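Local atomic coordinates of periplasmic binding protein (Thermotoga lettingae TMO, PDB entry 4RY8), a protein that binds 5-methylthioribose and, as a periplasmic solute-binding protein, probably hands it to a sugar transporter in the membrane. Residues V21-G25 with A51-M57; M40-G45 with L323-N327; W247-T253 with E282-R288. One frame throughout, in Å; residues are numbered along the deposited sequence.

Contact 1: V21-G25 with A51-M57; sequences VREVG and ATAHGDM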
ATOM      1  N   VAL C  21      -1.410 -28.534  -6.459  1.00 24.10           N
ATOM      2  CA  VAL C  21      -2.644 -28.911  -5.793  1.00 22.61           C
ATOM      3  C   VAL C  21      -3.409 -27.644  -5.508  1.00 24.33           C
ATOM      4  O   VAL C  21      -2.969 -26.820  -4.707  1.00 24.91           O
ATOM      5  CB  VAL C  21      -2.373 -29.669  -4.479  1.00 27.38           C
ATOM      6  CG1 VAL C  21      -3.687 -30.014  -3.777  1.00 28.91           C
ATOM      7  CG2 VAL C  21      -1.589 -30.919  -4.767  1.00 26.35           C
ATOM      8  N   ARG C  22      -4.579 -27.504  -6.132  1.00 22.19           N
ATOM      9  CA  ARG C  22      -5.345 -26.280  -6.065  1.00 23.93           C
ATOM     10  C   ARG C  22      -6.648 -26.457  -5.396  1.00 21.27           C
ATOM     11  O   ARG C  22      -7.325 -27.407  -5.666  1.00 29.73           O
ATOM     12  CB  ARG C  22      -5.694 -25.806  -7.474  1.00 25.15           C
ATOM     13  CG  ARG C  22      -4.520 -25.745  -8.440  1.00 31.83           C
ATOM     14  CD  ARG C  22      -5.003 -26.125  -9.812  1.00 53.02           C
ATOM     15  NE  ARG C  22      -5.447 -24.950 -10.516  1.00 42.72           N
ATOM     16  CZ  ARG C  22      -6.363 -24.915 -11.482  1.00 34.70           C
ATOM     17  NH1 ARG C  22      -7.041 -25.990 -11.903  1.00 41.54           N
ATOM     18  NH2 ARG C  22      -6.608 -23.744 -12.027  1.00 32.38           N
ATOM     19  N   GLU C  23      -7.067 -25.475  -4.635  1.00 20.25           N
ATOM     20  CA  GLU C  23      -8.407 -25.494  -4.053  1.00 22.75           C
ATOM     21  C   GLU C  23      -9.460 -25.165  -5.101  1.00 29.55           C
ATOM     22  O   GLU C  23     -10.533 -25.755  -5.121  1.00 27.44           O
ATOM     23  CB  GLU C  23      -8.513 -24.493  -2.898  1.00 21.35           C
ATOM     24  CG  GLU C  23      -9.795 -24.636  -2.067  1.00 24.34           C
ATOM     25  CD  GLU C  23     -10.105 -23.466  -1.093  1.00 24.73           C
ATOM     26  OE1 GLU C  23      -9.268 -22.565  -0.846  1.00 27.91           O
ATOM     27  OE2 GLU C  23     -11.230 -23.432  -0.549  1.00 33.10           O
ATOM     28  N   VAL C  24      -9.149 -24.232  -5.986  1.00 22.42           N
ATOM     29  CA  VAL C  24     -10.174 -23.580  -6.777  1.00 30.30           C
ATOM     30  C   VAL C  24      -9.644 -23.426  -8.197  1.00 27.45           C
ATOM     31  O   VAL C  24      -8.483 -23.114  -8.381  1.00 24.58           O
ATOM     32  CB  VAL C  24     -10.501 -22.189  -6.161  1.00 41.97           C
ATOM     33  CG1 VAL C  24     -11.209 -21.264  -7.151  1.00 35.20           C
ATOM     34  CG2 VAL C  24     -11.335 -22.368  -4.902  1.00 62.40           C
ATOM     35  N   GLY C  25     -10.487 -23.668  -9.184  1.00 27.01           N
ATOM     36  CA  GLY C  25     -10.068 -23.536 -10.577  1.00 33.16           C
ATOM     37  C   GLY C  25     -11.002 -22.752 -11.486  1.00 26.45           C
ATOM     38  O   GLY C  25     -10.713 -22.638 -12.670  1.00 28.22           O
ATOM     39  N   ALA C  51      -3.816 -31.294  -9.649  1.00 31.87           N
ATOM     40  CA  ALA C  51      -5.010 -31.841  -8.994  1.00 32.08           C
ATOM     41  C   ALA C  51      -5.780 -30.641  -8.475  1.00 46.20           C
ATOM     42  O   ALA C  51      -5.183 -29.684  -7.994  1.00 34.39           O
ATOM     43  CB  ALA C  51      -4.612 -32.762  -7.865  1.00 33.24           C
ATOM     44  N   THR C  52      -7.095 -30.640  -8.614  1.00 30.01           N
ATOM     45  CA  THR C  52      -7.862 -29.473  -8.212  1.00 32.27           C
ATOM     46  C   THR C  52      -8.993 -30.008  -7.398  1.00 24.86           C
ATOM     47  O   THR C  52      -9.675 -30.933  -7.823  1.00 28.47           O
ATOM     48  CB  THR C  52      -8.355 -28.660  -9.437  1.00 34.80           C
ATOM     49  OG1 THR C  52      -7.232 -28.276 -10.256  1.00 35.03           O
ATOM     50  CG2 THR C  52      -9.142 -27.441  -9.039  1.00 27.64           C
ATOM     51  N   ALA C  53      -9.194 -29.440  -6.229  1.00 25.18           N
ATOM     52  CA  ALA C  53     -10.215 -29.935  -5.307  1.00 26.40           C
ATOM     53  C   ALA C  53     -11.629 -29.324  -5.417  1.00 29.24           C
ATOM     54  O   ALA C  53     -12.583 -29.836  -4.804  1.00 34.17           O
ATOM     55  CB  ALA C  53      -9.709 -29.842  -3.876  1.00 31.11           C
ATOM     56  N   HIS C  54     -11.759 -28.249  -6.182  1.00 35.33           N
ATOM     57  CA  HIS C  54     -13.027 -27.514  -6.372  1.00 33.06           C
ATOM     58  C   HIS C  54     -13.778 -27.286  -5.077  1.00 34.73           C
ATOM     59  O   HIS C  54     -14.963 -27.567  -4.964  1.00 36.51           O
ATOM     60  CB  HIS C  54     -13.897 -28.243  -7.377  1.00 40.83           C
ATOM     61  CG  HIS C  54     -13.136 -28.725  -8.571  1.00 37.80           C
ATOM     62  ND1 HIS C  54     -12.678 -27.871  -9.551  1.00 36.28           N
ATOM     63  CD2 HIS C  54     -12.763 -29.971  -8.947  1.00 29.89           C
ATOM     64  CE1 HIS C  54     -12.063 -28.569 -10.491  1.00 30.31           C
ATOM     65  NE2 HIS C  54     -12.082 -29.843 -10.140  1.00 35.60           N
ATOM     66  N   GLY C  55     -13.056 -26.800  -4.083  1.00 37.12           N
ATOM     67  CA  GLY C  55     -13.668 -26.274  -2.901  1.00 27.61           C
ATOM     68  C   GLY C  55     -13.834 -27.305  -1.797  1.00 48.74           C
ATOM     69  O   GLY C  55     -14.266 -26.953  -0.717  1.00 31.36           O
ATOM     70  N   ASP C  56     -13.462 -28.559  -2.037  1.00 36.51           N
ATOM     71  CA  ASP C  56     -13.654 -29.621  -1.027  1.00 31.18           C
ATOM     72  C   ASP C  56     -12.348 -29.874  -0.250  1.00 34.45           C
ATOM     73  O   ASP C  56     -11.412 -30.540  -0.741  1.00 27.70           O
ATOM     74  CB  ASP C  56     -14.147 -30.887  -1.722  1.00 34.81           C
ATOM     75  CG  ASP C  56     -14.618 -31.978  -0.732  1.00 39.38           C
ATOM     76  OD1 ASP C  56     -13.904 -32.280   0.234  1.00 39.84           O
ATOM     77  OD2 ASP C  56     -15.691 -32.547  -0.953  1.00 51.85           O
ATOM     78  N   MET C  57     -12.280 -29.348   0.970  1.00 31.63           N
ATOM     79  CA  MET C  57     -11.045 -29.436   1.738  1.00 34.38           C
ATOM     80  C   MET C  57     -10.630 -30.894   1.981  1.00 47.54           C
ATOM     81  O   MET C  57      -9.433 -31.207   1.926  1.00 31.73           O
ATOM     82  CB  MET C  57     -11.125 -28.644   3.067  1.00 36.16           C
ATOM     83  CG  MET C  57     -10.942 -27.125   2.942  1.00 42.59           C
ATOM     84  SD  MET C  57      -9.454 -26.498   2.066  1.00 30.29           S
ATOM     85  CE  MET C  57      -8.295 -27.595   2.755  1.00 23.31           C
TER
HETATM   86  O   HOH W   1     -13.457 -24.577  -8.668  1.00 21.27           O
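R22 joins A51, T52 and A53 through backbone and side chain. R22 N donates to A51 O at 2.9 Å, and R22 O accepts from A53 N at 2.8 Å. These two bonds belong to the parallel pairing of strands 17-22 and 47-52, which A51 continues at L20. The side chain adds a third bond, R22 NH1 to T52 OG1 at 2.8 Å. With CG beside the backbone N (chi1 -50°) and bends at chi2 and chi3, the chain folds over T52, and the hydroxyl sits at the guanidinium edge, somewhat out of its plane.

Past the strand ends, E23 O takes the N-H of G55 at 2.9 Å. G55 belongs to the type I' turn A53-D56, so this bond ties the turn to 21-25. T52 CG2 lies over one face of the H54 ring, off toward its rim. A water accepts from G25 N and is weakly linked to H54 ND1. E23 OE1 accepts from G80 N. V24 comes near the bound 5-methylthioribose.

D56 caps helix 57-69 at R59 N; that helix packs on V21 and A51. Helix 28-44 of this beta-alpha-beta unit covers R22 with F30 and L34. Strand 74-78 pairs with V21.

Contact 2: M40-G45 with L323-N327; sequences MARELG and LTEKN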
ATOM      1  N   MET C  40       5.696 -22.896 -18.046  1.00 31.03           N
ATOM      2  CA  MET C  40       6.987 -22.892 -17.338  1.00 33.27           C
ATOM      3  C   MET C  40       7.511 -24.319 -17.221  1.00 36.95           C
ATOM      4  O   MET C  40       8.696 -24.556 -17.430  1.00 32.69           O
ATOM      5  CB  MET C  40       6.943 -22.228 -15.945  1.00 32.22           C
ATOM      6  CG  MET C  40       8.307 -21.888 -15.347  1.00 31.04           C
ATOM      7  SD  MET C  40       9.129 -20.410 -16.025  1.00 30.34           S
ATOM      8  CE  MET C  40      10.300 -21.063 -17.199  1.00 47.66           C
ATOM      9  N   ALA C  41       6.638 -25.267 -16.878  1.00 35.58           N
ATOM     10  CA  ALA C  41       7.072 -26.669 -16.785  1.00 33.19           C
ATOM     11  C   ALA C  41       7.604 -27.125 -18.138  1.00 35.92           C
ATOM     12  O   ALA C  41       8.639 -27.777 -18.211  1.00 39.61           O
ATOM     13  CB  ALA C  41       5.935 -27.562 -16.319  1.00 34.80           C
ATOM     14  N   ARG C  42       6.902 -26.765 -19.213  1.00 37.64           N
ATOM     15  CA  ARG C  42       7.376 -27.077 -20.581  1.00 39.18           C
ATOM     16  C   ARG C  42       8.790 -26.572 -20.805  1.00 38.72           C
ATOM     17  O   ARG C  42       9.622 -27.253 -21.425  1.00 40.51           O
ATOM     18  CB  ARG C  42       6.472 -26.442 -21.643  1.00 54.61           C
ATOM     19  CG  ARG C  42       6.177 -27.306 -22.871  1.00 69.25           C
ATOM     20  CD  ARG C  42       4.683 -27.599 -22.944  1.00 90.20           C
ATOM     21  NE  ARG C  42       3.935 -26.342 -22.999  1.00 79.36           N
ATOM     22  CZ  ARG C  42       2.712 -26.136 -22.504  1.00 51.35           C
ATOM     23  NH1 ARG C  42       2.029 -27.107 -21.899  1.00 64.55           N
ATOM     24  NH2 ARG C  42       2.174 -24.931 -22.612  1.00 39.85           N
ATOM     25  N   GLU C  43       9.045 -25.358 -20.335  1.00 36.74           N
ATOM     26  CA  GLU C  43      10.332 -24.713 -20.514  1.00 42.36           C
ATOM     27  C   GLU C  43      11.494 -25.336 -19.740  1.00 44.34           C
ATOM     28  O   GLU C  43      12.632 -25.333 -20.231  1.00 41.30           O
ATOM     29  CB  GLU C  43      10.207 -23.213 -20.232  1.00 55.46           C
ATOM     30  CG  GLU C  43       9.684 -22.434 -21.442  1.00 51.27           C
ATOM     31  CD  GLU C  43       9.284 -21.015 -21.088  1.00 80.98           C
ATOM     32  OE1 GLU C  43       9.990 -20.393 -20.252  1.00 46.71           O
ATOM     33  OE2 GLU C  43       8.252 -20.529 -21.625  1.00 47.41           O
ATOM     34  N   LEU C  44      11.229 -25.892 -18.560  1.00 42.69           N
ATOM     35  CA  LEU C  44      12.291 -26.532 -17.765  1.00 41.36           C
ATOM     36  C   LEU C  44      12.508 -27.969 -18.213  1.00 47.48           C
ATOM     37  O   LEU C  44      13.578 -28.557 -17.966  1.00 40.31           O
ATOM     38  CB  LEU C  44      11.956 -26.507 -16.277  1.00 36.74           C
ATOM     39  CG  LEU C  44      11.662 -25.110 -15.754  1.00 37.28           C
ATOM     40  CD1 LEU C  44      11.038 -25.210 -14.371  1.00 35.41           C
ATOM     41  CD2 LEU C  44      12.890 -24.215 -15.749  1.00 46.64           C
ATOM     42  N   GLY C  45      11.502 -28.522 -18.888  1.00 48.48           N
ATOM     43  CA  GLY C  45      11.513 -29.915 -19.293  1.00 53.82           C
ATOM     44  C   GLY C  45      11.060 -30.808 -18.156  1.00 39.97           C
ATOM     45  O   GLY C  45      11.240 -32.018 -18.216  1.00 42.33           O
ATOM     46  N   LEU C 323      19.244 -23.444 -18.198  1.00 74.07           N
ATOM     47  CA  LEU C 323      18.476 -24.635 -18.562  1.00 59.83           C
ATOM     48  C   LEU C 323      17.344 -24.346 -19.562  1.00 64.07           C
ATOM     49  O   LEU C 323      17.182 -25.076 -20.531  1.00 55.56           O
ATOM     50  CB  LEU C 323      17.909 -25.276 -17.295  1.00 51.50           C
ATOM     51  CG  LEU C 323      17.007 -26.483 -17.429  1.00 43.43           C
ATOM     52  CD1 LEU C 323      17.602 -27.549 -18.334  1.00 48.83           C
ATOM     53  CD2 LEU C 323      16.751 -27.031 -16.036  1.00 57.20           C
ATOM     54  N   THR C 324      16.565 -23.288 -19.325  1.00 58.25           N
ATOM     55  CA  THR C 324      15.533 -22.864 -20.286  1.00 61.13           C
ATOM     56  C   THR C 324      16.129 -22.423 -21.649  1.00 58.86           C
ATOM     57  O   THR C 324      15.424 -22.438 -22.656  1.00 80.09           O
ATOM     58  CB  THR C 324      14.632 -21.724 -19.737  1.00 66.20           C
ATOM     59  OG1 THR C 324      15.419 -20.561 -19.477  1.00 63.21           O
ATOM     60  CG2 THR C 324      13.884 -22.131 -18.439  1.00 58.71           C
ATOM     61  N   GLU C 325      17.407 -22.035 -21.680  1.00 64.80           N
ATOM     62  CA  GLU C 325      18.100 -21.751 -22.949  1.00 57.19           C
ATOM     63  C   GLU C 325      18.239 -23.035 -23.763  1.00 58.02           C
ATOM     64  O   GLU C 325      17.897 -23.067 -24.947  1.00 71.30           O
ATOM     65  CB  GLU C 325      19.497 -21.147 -22.736  1.00 67.91           C
ATOM     66  CG  GLU C 325      19.559 -19.903 -21.858  1.00 71.82           C
ATOM     67  CD  GLU C 325      18.731 -18.744 -22.378  1.00 74.26           C
ATOM     68  OE1 GLU C 325      18.608 -18.599 -23.615  1.00 87.87           O
ATOM     69  OE2 GLU C 325      18.219 -17.967 -21.547  1.00 64.87           O
ATOM     70  N   LYS C 326      18.744 -24.088 -23.123  1.00 62.63           N
ATOM     71  CA  LYS C 326      18.984 -25.378 -23.795  1.00 76.66           C
ATOM     72  C   LYS C 326      17.713 -26.065 -24.324  1.00 67.93           C
ATOM     73  O   LYS C 326      17.779 -26.790 -25.311  1.00 78.96           O
ATOM     74  CB  LYS C 326      19.748 -26.336 -22.866  1.00 69.34           C
ATOM     75  N   ASN C 327      16.568 -25.842 -23.674  1.00 68.21           N
ATOM     76  CA  ASN C 327      15.286 -26.415 -24.120  1.00 56.96           C
ATOM     77  C   ASN C 327      14.603 -25.496 -25.119  1.00 62.57           C
ATOM     78  O   ASN C 327      15.211 -24.546 -25.612  1.00 88.33           O
ATOM     79  CB  ASN C 327      14.332 -26.656 -22.938  1.00 55.04           C
ATOM     80  CG  ASN C 327      14.969 -27.454 -21.810  1.00 53.15           C
ATOM     81  OD1 ASN C 327      15.995 -28.106 -21.988  1.00 58.23           O
ATOM     82  ND2 ASN C 327      14.367 -27.382 -20.628  1.00 50.60           N
TER
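N327 ND2 donates to E43 O at 2.7 Å. This bond joins the two helix ends. The N-H...O angle is 154°, so the bond is fairly straight at the hydrogen. The donor stands above the carbonyl plane of E43, 38° out of it, and does not lie on a lone pair. The carbonyl in turn is slightly tilted from the amide plane of N327. N327 ND2 also lies 3.0 Å from L44 O, so it sits close to two carbonyls at the C-terminal end of helix 28-44. N327 CG lies anti to its own carbonyl carbon (chi1 -52°), which turns the amide to that helix end. The chain leaves the helix at G45, which has positive phi. G45 O is held by K14 NZ.

Beside the polar link, methyl groups pack together. T324 puts its methyl, CG2, against L44 CD2 at 3.5 Å. The two side chains run side by side and point the same way. T324 CG2 also meets M40 CE at 3.9 Å, and here the side chains cross at about a right angle. T324 OG1 takes no part in this packing and is bonded to K321 O, within its own helix. L323 lays its branched end beside L44 O, with L323 CD2 at 4.0 Å.

Helix 255-270 backs this corner. M40 touches R260, V263 and R264, L44 touches A267, and E43 OE1 forms a salt bridge with R260. The arrangement is helix-to-helix packing in which the C-terminal helix 318-326 is laid on the end of the helix of the beta-alpha-beta unit 17-22, 28-44, 47-52, in the N-terminal lobe of a two-lobed periplasmic binding protein fold.

Contact 3: W247-T253 with E282-R288; sequences WVATVGT and EPQLITR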
ATOM      1  N   TRP C 247     -17.785  -0.476 -15.093  1.00 25.66           N
ATOM      2  CA  TRP C 247     -16.559  -1.042 -14.524  1.00 28.24           C
ATOM      3  C   TRP C 247     -15.396  -0.079 -14.718  1.00 30.49           C
ATOM      4  O   TRP C 247     -14.835   0.005 -15.822  1.00 33.63           O
ATOM      5  CB  TRP C 247     -16.281  -2.396 -15.156  1.00 27.87           C
ATOM      6  CG  TRP C 247     -15.315  -3.295 -14.363  1.00 24.69           C
ATOM      7  CD1 TRP C 247     -14.487  -2.944 -13.345  1.00 21.22           C
ATOM      8  CD2 TRP C 247     -15.078  -4.671 -14.620  1.00 27.84           C
ATOM      9  NE1 TRP C 247     -13.770  -4.045 -12.913  1.00 19.35           N
ATOM     10  CE2 TRP C 247     -14.134  -5.123 -13.676  1.00 20.09           C
ATOM     11  CE3 TRP C 247     -15.617  -5.588 -15.526  1.00 29.71           C
ATOM     12  CZ2 TRP C 247     -13.668  -6.415 -13.671  1.00 20.16           C
ATOM     13  CZ3 TRP C 247     -15.183  -6.908 -15.471  1.00 26.52           C
ATOM     14  CH2 TRP C 247     -14.220  -7.300 -14.568  1.00 20.38           C
ATOM     15  N   VAL C 248     -15.019   0.664 -13.676  1.00 24.26           N
ATOM     16  CA  VAL C 248     -14.070   1.802 -13.895  1.00 29.87           C
ATOM     17  C   VAL C 248     -12.582   1.555 -13.584  1.00 24.62           C
ATOM     18  O   VAL C 248     -11.709   2.186 -14.172  1.00 31.07           O
ATOM     19  CB  VAL C 248     -14.557   3.121 -13.243  1.00 32.71           C
ATOM     20  CG1 VAL C 248     -15.880   3.562 -13.863  1.00 38.61           C
ATOM     21  CG2 VAL C 248     -14.705   2.983 -11.779  1.00 29.56           C
ATOM     22  N   ALA C 249     -12.295   0.616 -12.699  1.00 23.98           N
ATOM     23  CA  ALA C 249     -10.938   0.274 -12.356  1.00 24.68           C
ATOM     24  C   ALA C 249     -10.849  -1.125 -11.745  1.00 27.26           C
ATOM     25  O   ALA C 249     -11.808  -1.616 -11.121  1.00 23.48           O
ATOM     26  CB  ALA C 249     -10.367   1.295 -11.376  1.00 25.16           C
ATOM     27  N   THR C 250      -9.695  -1.748 -11.972  1.00 26.07           N
ATOM     28  CA  THR C 250      -9.287  -2.971 -11.304  1.00 20.70           C
ATOM     29  C   THR C 250      -7.788  -2.861 -10.977  1.00 27.70           C
ATOM     30  O   THR C 250      -7.006  -2.105 -11.595  1.00 22.67           O
ATOM     31  CB  THR C 250      -9.589  -4.244 -12.182  1.00 25.48           C
ATOM     32  OG1 THR C 250      -9.471  -5.453 -11.417  1.00 25.51           O
ATOM     33  CG2 THR C 250      -8.647  -4.345 -13.369  1.00 22.17           C
ATOM     34  N   VAL C 251      -7.406  -3.616  -9.974  1.00 19.45           N
ATOM     35  CA  VAL C 251      -6.048  -3.730  -9.540  1.00 21.18           C
ATOM     36  C   VAL C 251      -5.637  -5.192  -9.659  1.00 33.86           C
ATOM     37  O   VAL C 251      -6.294  -6.097  -9.127  1.00 19.97           O
ATOM     38  CB  VAL C 251      -5.949  -3.187  -8.091  1.00 25.82           C
ATOM     39  CG1 VAL C 251      -4.670  -3.647  -7.412  1.00 22.26           C
ATOM     40  CG2 VAL C 251      -6.050  -1.650  -8.170  1.00 19.64           C
ATOM     41  N   GLY C 252      -4.542  -5.443 -10.355  1.00 19.88           N
ATOM     42  CA  GLY C 252      -4.088  -6.829 -10.487  1.00 25.59           C
ATOM     43  C   GLY C 252      -2.727  -7.095 -11.076  1.00 27.09           C
ATOM     44  O   GLY C 252      -1.915  -6.178 -11.242  1.00 20.80           O
ATOM     45  N   THR C 253      -2.505  -8.377 -11.392  1.00 25.46           N
ATOM     46  CA  THR C 253      -1.237  -8.902 -11.911  1.00 28.47           C
ATOM     47  C   THR C 253      -1.538  -9.771 -13.125  1.00 34.33           C
ATOM     48  O   THR C 253      -2.680 -10.179 -13.354  1.00 25.06           O
ATOM     49  CB  THR C 253      -0.557  -9.886 -10.924  1.00 22.46           C
ATOM     50  OG1 THR C 253      -1.401 -11.031 -10.759  1.00 24.94           O
ATOM     51  CG2 THR C 253      -0.288  -9.259  -9.585  1.00 21.37           C
ATOM     52  N   GLU C 282       4.094  -7.784  -7.917  1.00 24.06           N
ATOM     53  CA  GLU C 282       3.699  -6.382  -7.772  1.00 23.50           C
ATOM     54  C   GLU C 282       2.397  -6.087  -8.558  1.00 21.00           C
ATOM     55  O   GLU C 282       2.335  -6.175  -9.773  1.00 21.81           O
ATOM     56  CB  GLU C 282       4.855  -5.465  -8.225  1.00 29.72           C
ATOM     57  CG  GLU C 282       4.799  -4.015  -7.770  1.00 57.37           C
ATOM     58  CD  GLU C 282       5.773  -3.127  -8.558  1.00 47.77           C
ATOM     59  OE1 GLU C 282       6.961  -3.500  -8.723  1.00 49.44           O
ATOM     60  OE2 GLU C 282       5.339  -2.058  -9.034  1.00 44.48           O
ATOM     61  N   PRO C 283       1.347  -5.683  -7.880  1.00 18.77           N
ATOM     62  CA  PRO C 283       0.081  -5.463  -8.572  1.00 18.56           C
ATOM     63  C   PRO C 283      -0.064  -4.078  -9.080  1.00 19.32           C
ATOM     64  O   PRO C 283       0.556  -3.168  -8.535  1.00 25.43           O
ATOM     65  CB  PRO C 283      -0.957  -5.599  -7.450  1.00 17.58           C
ATOM     66  CG  PRO C 283      -0.212  -5.025  -6.290  1.00 17.56           C
ATOM     67  CD  PRO C 283       1.212  -5.471  -6.418  1.00 20.69           C
ATOM     68  N   GLN C 284      -0.938  -3.888 -10.055  1.00 21.63           N
ATOM     69  CA  GLN C 284      -1.018  -2.603 -10.749  1.00 30.49           C
ATOM     70  C   GLN C 284      -2.432  -2.131 -10.853  1.00 20.71           C
ATOM     71  O   GLN C 284      -3.294  -2.905 -11.244  1.00 19.56           O
ATOM     72  CB  GLN C 284      -0.532  -2.710 -12.207  1.00 22.13           C
ATOM     73  CG  GLN C 284       0.782  -3.436 -12.428  1.00 24.19           C
ATOM     74  CD  GLN C 284       1.968  -2.746 -11.798  1.00 24.65           C
ATOM     75  OE1 GLN C 284       2.033  -1.519 -11.741  1.00 26.94           O
ATOM     76  NE2 GLN C 284       2.928  -3.553 -11.307  1.00 26.31           N
ATOM     77  N   LEU C 285      -2.628  -0.833 -10.629  1.00 20.18           N
ATOM     78  CA  LEU C 285      -3.865  -0.126 -10.960  1.00 20.47           C
ATOM     79  C   LEU C 285      -4.075  -0.005 -12.473  1.00 23.00           C
ATOM     80  O   LEU C 285      -3.195   0.460 -13.238  1.00 22.95           O
ATOM     81  CB  LEU C 285      -3.895   1.264 -10.288  1.00 23.52           C
ATOM     82  CG  LEU C 285      -5.146   2.164 -10.463  1.00 25.94           C
ATOM     83  CD1 LEU C 285      -6.408   1.564  -9.845  1.00 22.45           C
ATOM     84  CD2 LEU C 285      -4.876   3.540  -9.858  1.00 27.59           C
ATOM     85  N   ILE C 286      -5.246  -0.438 -12.910  1.00 25.95           N
ATOM     86  CA  ILE C 286      -5.601  -0.453 -14.323  1.00 36.72           C
ATOM     87  C   ILE C 286      -6.978   0.175 -14.447  1.00 32.85           C
ATOM     88  O   ILE C 286      -7.958  -0.445 -14.098  1.00 25.19           O
ATOM     89  CB  ILE C 286      -5.624  -1.902 -14.876  1.00 35.95           C
ATOM     90  CG1 ILE C 286      -4.223  -2.536 -14.738  1.00 26.42           C
ATOM     91  CG2 ILE C 286      -6.061  -1.856 -16.347  1.00 33.38           C
ATOM     92  CD1 ILE C 286      -4.193  -4.034 -14.678  1.00 27.66           C
ATOM     93  N   THR C 287      -7.061   1.401 -14.949  1.00 26.65           N
ATOM     94  CA  THR C 287      -8.357   2.074 -15.076  1.00 25.47           C
ATOM     95  C   THR C 287      -8.994   1.854 -16.462  1.00 27.38           C
ATOM     96  O   THR C 287      -8.300   1.600 -17.448  1.00 25.75           O
ATOM     97  CB  THR C 287      -8.240   3.581 -14.767  1.00 25.82           C
ATOM     98  OG1 THR C 287      -7.592   4.242 -15.854  1.00 25.75           O
ATOM     99  CG2 THR C 287      -7.446   3.851 -13.494  1.00 28.68           C
ATOM    100  N   ARG C 288     -10.328   1.917 -16.502  1.00 33.72           N
ATOM    101  CA  ARG C 288     -11.060   1.830 -17.764  1.00 32.00           C
ATOM    102  C   ARG C 288     -10.572   2.917 -18.727  1.00 32.04           C
ATOM    103  O   ARG C 288     -10.446   2.683 -19.929  1.00 28.60           O
ATOM    104  CB  ARG C 288     -12.565   1.985 -17.521  1.00 30.77           C
ATOM    105  CG  ARG C 288     -13.347   2.170 -18.794  1.00 29.19           C
ATOM    106  CD  ARG C 288     -14.849   2.151 -18.624  1.00 30.09           C
ATOM    107  NE  ARG C 288     -15.460   1.944 -19.933  1.00 42.96           N
ATOM    108  CZ  ARG C 288     -15.518   2.855 -20.897  1.00 43.56           C
ATOM    109  NH1 ARG C 288     -15.026   4.073 -20.726  1.00 45.92           N
ATOM    110  NH2 ARG C 288     -16.084   2.547 -22.042  1.00 47.52           N
TER
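V251 CG2 rests on L285 CD1 at 3.6 Å, the two side chains meeting at a slant. V251 and I286 have the most surface covered across this contact, with G252 and R288 close behind. V251 CG1 lies alongside P283 CB at 4.2 Å. The valine thus spreads one methyl to each partner, CG1 being opposite the backbone N (chi1 163°) and CG2 opposite the carbonyl carbon. I121 of helix 118-132 covers both V251 and P283. With an alanine here both methyls are gone, which would probably open a gap between L285, P283 and I121.

I286 lies on the other face with T250. I286 CB is 4.2 Å from T250 CG2, and the two side chains point the same way. Their backbones form a hydrogen-bonded pair. I286 N donates to T250 O at 2.8 Å, and T250 N donates to I286 O at 3.0 Å. T250 OG1 turns elsewhere, to D231 O and S229 OG.

G252 has no side chain and makes its contact through the main chain. G252 N donates to Q284 O at 3.0 Å, and Q284 N to G252 O at 2.8 Å. At the far end R288 N donates to V248 O at 2.7 Å, almost straight at the hydrogen but well above the carbonyl plane. The R288 chain then runs extended past W247 O, and its NH2 reaches Q242 O.

The chemistry is that of an antiparallel edge pairing. Main-chain bonds set the register, and aliphatic groups, mainly V251, L285, P283 and I286, pack on the faces. R288 CB and CD lie beside the buried W247 O, which has no polar partner in the model; this probably carries some desolvation cost.

From the N terminus, strand 17-22 opens contact 1. The chain runs through helix 28-44 and returns at strand 47-52, closing a short beta-alpha-beta loop. Contact 2 opens on that helix, before contact 1 has closed, so the two cross. It closes only at the C-terminal helix 318-326, after some 280 residues. Contact 3 opens and closes within this long span, joining 247-253 to 282-288, well after contact 1 is complete. Contacts 1 and 2 belong to the lobe built on the parallel sheet. Contact 3 adds the antiparallel edge strand to the mixed sheet of the other lobe. Contacts 1 and 3 lie on opposite sides of the chain's centre, their centres 26 Å apart.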